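PDB 4GBM: CurM Sulfotransferase from Moorea producta, which probably transfers a sulfonate group from PAPS to a polyketide intermediate of curacin biosynthesis, and is seen here with the spent cofactor PAP bound. Local coordinates for residues L47-V50 / M51-H55. The protein carries 2 engineered substitutions. Numbering follows the deposited sequence.
With A3P (adenosine-3'-5'-diphosphate), chain G.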
ATOM      1  N   LEU A  47       5.783  -2.937  -5.069  1.00  6.95           N
ATOM      2  CA  LEU A  47       7.093  -3.586  -4.954  1.00  6.27           C
ATOM      3  C   LEU A  47       7.380  -4.008  -3.508  1.00  6.18           C
ATOM      4  O   LEU A  47       7.727  -5.161  -3.256  1.00  6.42           O
ATOM      5  CB  LEU A  47       8.196  -2.665  -5.464  1.00  6.63           C
ATOM      6  CG  LEU A  47       9.629  -3.164  -5.242  1.00  6.63           C
ATOM      7  CD1 LEU A  47       9.931  -4.413  -6.079  1.00  9.60           C
ATOM      8  CD2 LEU A  47      10.593  -2.038  -5.589  1.00  9.98           C
ATOM      9  N   LEU A  48       7.214  -3.084  -2.569  1.00  6.99           N
ATOM     10  CA  LEU A  48       7.461  -3.410  -1.167  1.00  6.78           C
ATOM     11  C   LEU A  48       6.553  -4.532  -0.648  1.00  7.01           C
ATOM     12  O   LEU A  48       7.029  -5.472   0.005  1.00  6.89           O
ATOM     13  CB  LEU A  48       7.354  -2.158  -0.290  1.00  7.15           C
ATOM     14  CG  LEU A  48       7.618  -2.407   1.199  1.00  7.69           C
ATOM     15  CD1 LEU A  48       9.024  -2.972   1.459  1.00  9.20           C
ATOM     16  CD2 LEU A  48       7.405  -1.112   1.982  1.00  9.39           C
ATOM     17  N   ARG A  49       5.257  -4.457  -0.948  1.00  5.95           N
ATOM     18  CA  ARG A  49       4.352  -5.497  -0.444  1.00  6.87           C
ATOM     19  C   ARG A  49       4.687  -6.861  -1.041  1.00  7.19           C
ATOM     20  O   ARG A  49       4.577  -7.879  -0.363  1.00  7.20           O
ATOM     21  CB  ARG A  49       2.872  -5.105  -0.603  1.00  6.73           C
ATOM     22  CG  ARG A  49       2.208  -5.445  -1.931  1.00  8.22           C
ATOM     23  CD  ARG A  49       1.547  -6.832  -1.923  1.00  8.51           C
ATOM     24  NE  ARG A  49       1.015  -7.131  -3.251  1.00  9.34           N
ATOM     25  CZ  ARG A  49       0.935  -8.347  -3.782  1.00 11.02           C
ATOM     26  NH1 ARG A  49       0.463  -8.484  -5.019  1.00 12.29           N
ATOM     27  NH2 ARG A  49       1.333  -9.423  -3.098  1.00 11.28           N
ATOM     28  N   VAL A  50       5.153  -6.868  -2.288  1.00  7.52           N
ATOM     29  CA  VAL A  50       5.542  -8.114  -2.963  1.00  7.38           C
ATOM     30  C   VAL A  50       6.838  -8.685  -2.374  1.00  7.19           C
ATOM     31  O   VAL A  50       6.952  -9.895  -2.190  1.00  8.22           O
ATOM     32  CB  VAL A  50       5.625  -7.937  -4.503  1.00  7.20           C
ATOM     33  CG1 VAL A  50       6.197  -9.186  -5.176  1.00  8.80           C
ATOM     34  CG2 VAL A  50       4.231  -7.637  -5.071  1.00  9.01           C
ATOM     35  N   MET A  51       7.803  -7.820  -2.068  1.00  7.18           N
ATOM     36  CA  MET A  51       9.001  -8.257  -1.340  1.00  7.30           C
ATOM     37  C   MET A  51       8.614  -8.952  -0.042  1.00  8.38           C
ATOM     38  O   MET A  51       9.081 -10.057   0.241  1.00  9.45           O
ATOM     39  CB  MET A  51       9.922  -7.083  -1.040  1.00  9.03           C
ATOM     40  CG  MET A  51      10.602  -6.526  -2.268  1.00  9.45           C
ATOM     41  SD  MET A  51      11.266  -4.891  -1.892  1.00 15.44           S
ATOM     42  CE  MET A  51      12.429  -4.653  -3.194  1.00 19.29           C
ATOM     43  N   LEU A  52       7.757  -8.299   0.739  1.00  8.02           N
ATOM     44  CA  LEU A  52       7.335  -8.858   2.027  1.00  8.90           C
ATOM     45  C   LEU A  52       6.513 -10.144   1.889  1.00  9.69           C
ATOM     46  O   LEU A  52       6.516 -10.972   2.797  1.00 10.42           O
ATOM     47  CB  LEU A  52       6.563  -7.823   2.852  1.00  8.46           C
ATOM     48  CG  LEU A  52       7.359  -6.572   3.251  1.00  9.02           C
ATOM     49  CD1 LEU A  52       6.474  -5.563   3.982  1.00 11.36           C
ATOM     50  CD2 LEU A  52       8.569  -6.938   4.107  1.00 12.48           C
ATOM     51  N   ALA A  53       5.820 -10.303   0.758  1.00 10.33           N
ATOM     52  CA  ALA A  53       5.008 -11.503   0.496  1.00 11.50           C
ATOM     53  C   ALA A  53       5.837 -12.788   0.508  1.00 13.34           C
ATOM     54  O   ALA A  53       5.297 -13.877   0.731  1.00 17.19           O
ATOM     55  CB  ALA A  53       4.249 -11.368  -0.830  1.00 10.69           C
ATOM     56  N   GLY A  54       7.140 -12.650   0.275  1.00 12.05           N
ATOM     57  CA  GLY A  54       8.054 -13.785   0.281  1.00 14.11           C
ATOM     58  C   GLY A  54       8.444 -14.299   1.655  1.00 13.19           C
ATOM     59  O   GLY A  54       8.932 -15.419   1.775  1.00 15.28           O
ATOM     60  N   HIS A  55       8.215 -13.496   2.692  1.00 11.42           N
ATOM     61  CA  HIS A  55       8.630 -13.867   4.041  1.00 11.60           C
ATOM     62  C   HIS A  55       7.665 -14.868   4.683  1.00 12.20           C
ATOM     63  O   HIS A  55       6.457 -14.655   4.676  1.00 12.89           O
ATOM     64  CB  HIS A  55       8.734 -12.619   4.913  1.00 11.47           C
ATOM     65  CG  HIS A  55       9.572 -12.814   6.134  1.00 12.59           C
ATOM     66  ND1 HIS A  55       9.166 -13.588   7.199  1.00 13.61           N
ATOM     67  CD2 HIS A  55      10.797 -12.337   6.458  1.00 12.96           C
ATOM     68  CE1 HIS A  55      10.110 -13.587   8.125  1.00 15.00           C
ATOM     69  NE2 HIS A  55      11.110 -12.835   7.700  1.00 14.17           N
TER
HETATM   70  P1  A3P G 406       5.961   3.864 -12.622  1.00  8.85           P
HETATM   71  O1P A3P G 406       4.802   4.716 -13.074  1.00 10.34           O
HETATM   72  O2P A3P G 406       5.960   2.481 -13.224  1.00  9.15           O
HETATM   73  O3P A3P G 406       7.279   4.581 -12.687  1.00  9.90           O
HETATM   74  P2  A3P G 406       2.884   1.928  -6.392  1.00  7.32           P
HETATM   75  O4P A3P G 406       2.944   2.578  -5.046  1.00  7.09           O
HETATM   76  O5P A3P G 406       1.784   2.408  -7.296  1.00  9.94           O
HETATM   77  O6P A3P G 406       2.993   0.428  -6.325  1.00  6.21           O
HETATM   78  O5' A3P G 406       4.224   2.434  -7.144  1.00  7.15           O
HETATM   79  C5' A3P G 406       4.375   2.184  -8.545  1.00  8.15           C
HETATM   80  C4' A3P G 406       5.801   2.537  -8.891  1.00  7.40           C
HETATM   81  O4' A3P G 406       6.671   1.553  -8.318  1.00  8.11           O
HETATM   82  C3' A3P G 406       6.079   2.452 -10.379  1.00  7.37           C
HETATM   83  O3' A3P G 406       5.660   3.657 -11.037  1.00  7.70           O
HETATM   84  C2' A3P G 406       7.587   2.227 -10.384  1.00  8.91           C
HETATM   85  O2' A3P G 406       8.290   3.473 -10.380  1.00  9.76           O
HETATM   86  C1' A3P G 406       7.874   1.502  -9.074  1.00  8.61           C
HETATM   87  N9  A3P G 406       8.222   0.082  -9.335  1.00  7.38           N
HETATM   88  C8  A3P G 406       7.400  -0.913  -9.729  1.00  8.76           C
HETATM   89  N7  A3P G 406       8.081  -2.077  -9.900  1.00  8.69           N
HETATM   90  C5  A3P G 406       9.372  -1.815  -9.609  1.00  7.18           C
HETATM   91  C6  A3P G 406      10.641  -2.580  -9.575  1.00  7.94           C
HETATM   92  N6  A3P G 406      10.647  -3.900  -9.887  1.00  8.60           N
HETATM   93  N1  A3P G 406      11.769  -1.912  -9.214  1.00  7.82           N
HETATM   94  C2  A3P G 406      11.766  -0.600  -8.886  1.00  8.81           C
HETATM   95  N3  A3P G 406      10.644   0.150  -8.891  1.00  7.69           N
HETATM   96  C4  A3P G 406       9.458  -0.402  -9.232  1.00  6.37           C
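The guanidinium of Arg49 meets Ala53 one turn further along the helix, NH2 lying 4.2 Å from CB in an oblique approach, while one face of the group is covered by Val50, whose CG2 sits 3.6 Å above the plane and over its centre. Both belong to helix 45-53, which follows strand 35-39 of the parallel sheet and, with Ser45 and Thr46 hydrogen-bonded to the nucleotide, corresponds to the P-loop helix of the sulfotransferase fold. Arginine suits its place because NH1 and NH2 are hydrogen-bonded to the carbonyls of Met256 and Arg255, so the plane is held as well as covered.

Leucine suits position 47 because its branched, apolar end can touch the adenine with one methyl and Met51 with the rest. Leu47 places CD2 3.8 Å from C2 of the adenine, and its CG packs 3.8 Å from Met51 CE. CG of Met51 stands anti to the carbonyl carbon (chi1 -70°) and the chain beyond it is extended, which carries the methyl to Leu47. An alanine in place of Leu47 would probably open a gap between the adenine and Met51 CE, leaving that methyl freer to turn. Leu48 and Leu52 both pack on Ile37, joining helix to sheet. Along the backbone, Met51 N donates to Leu47 O at 2.9 Å with a nearly straight N-H...O angle of 166°, whereas Ala53 N reaches Arg49 O at 133° and adds a weak bond to Val50 O, 3.2 Å away.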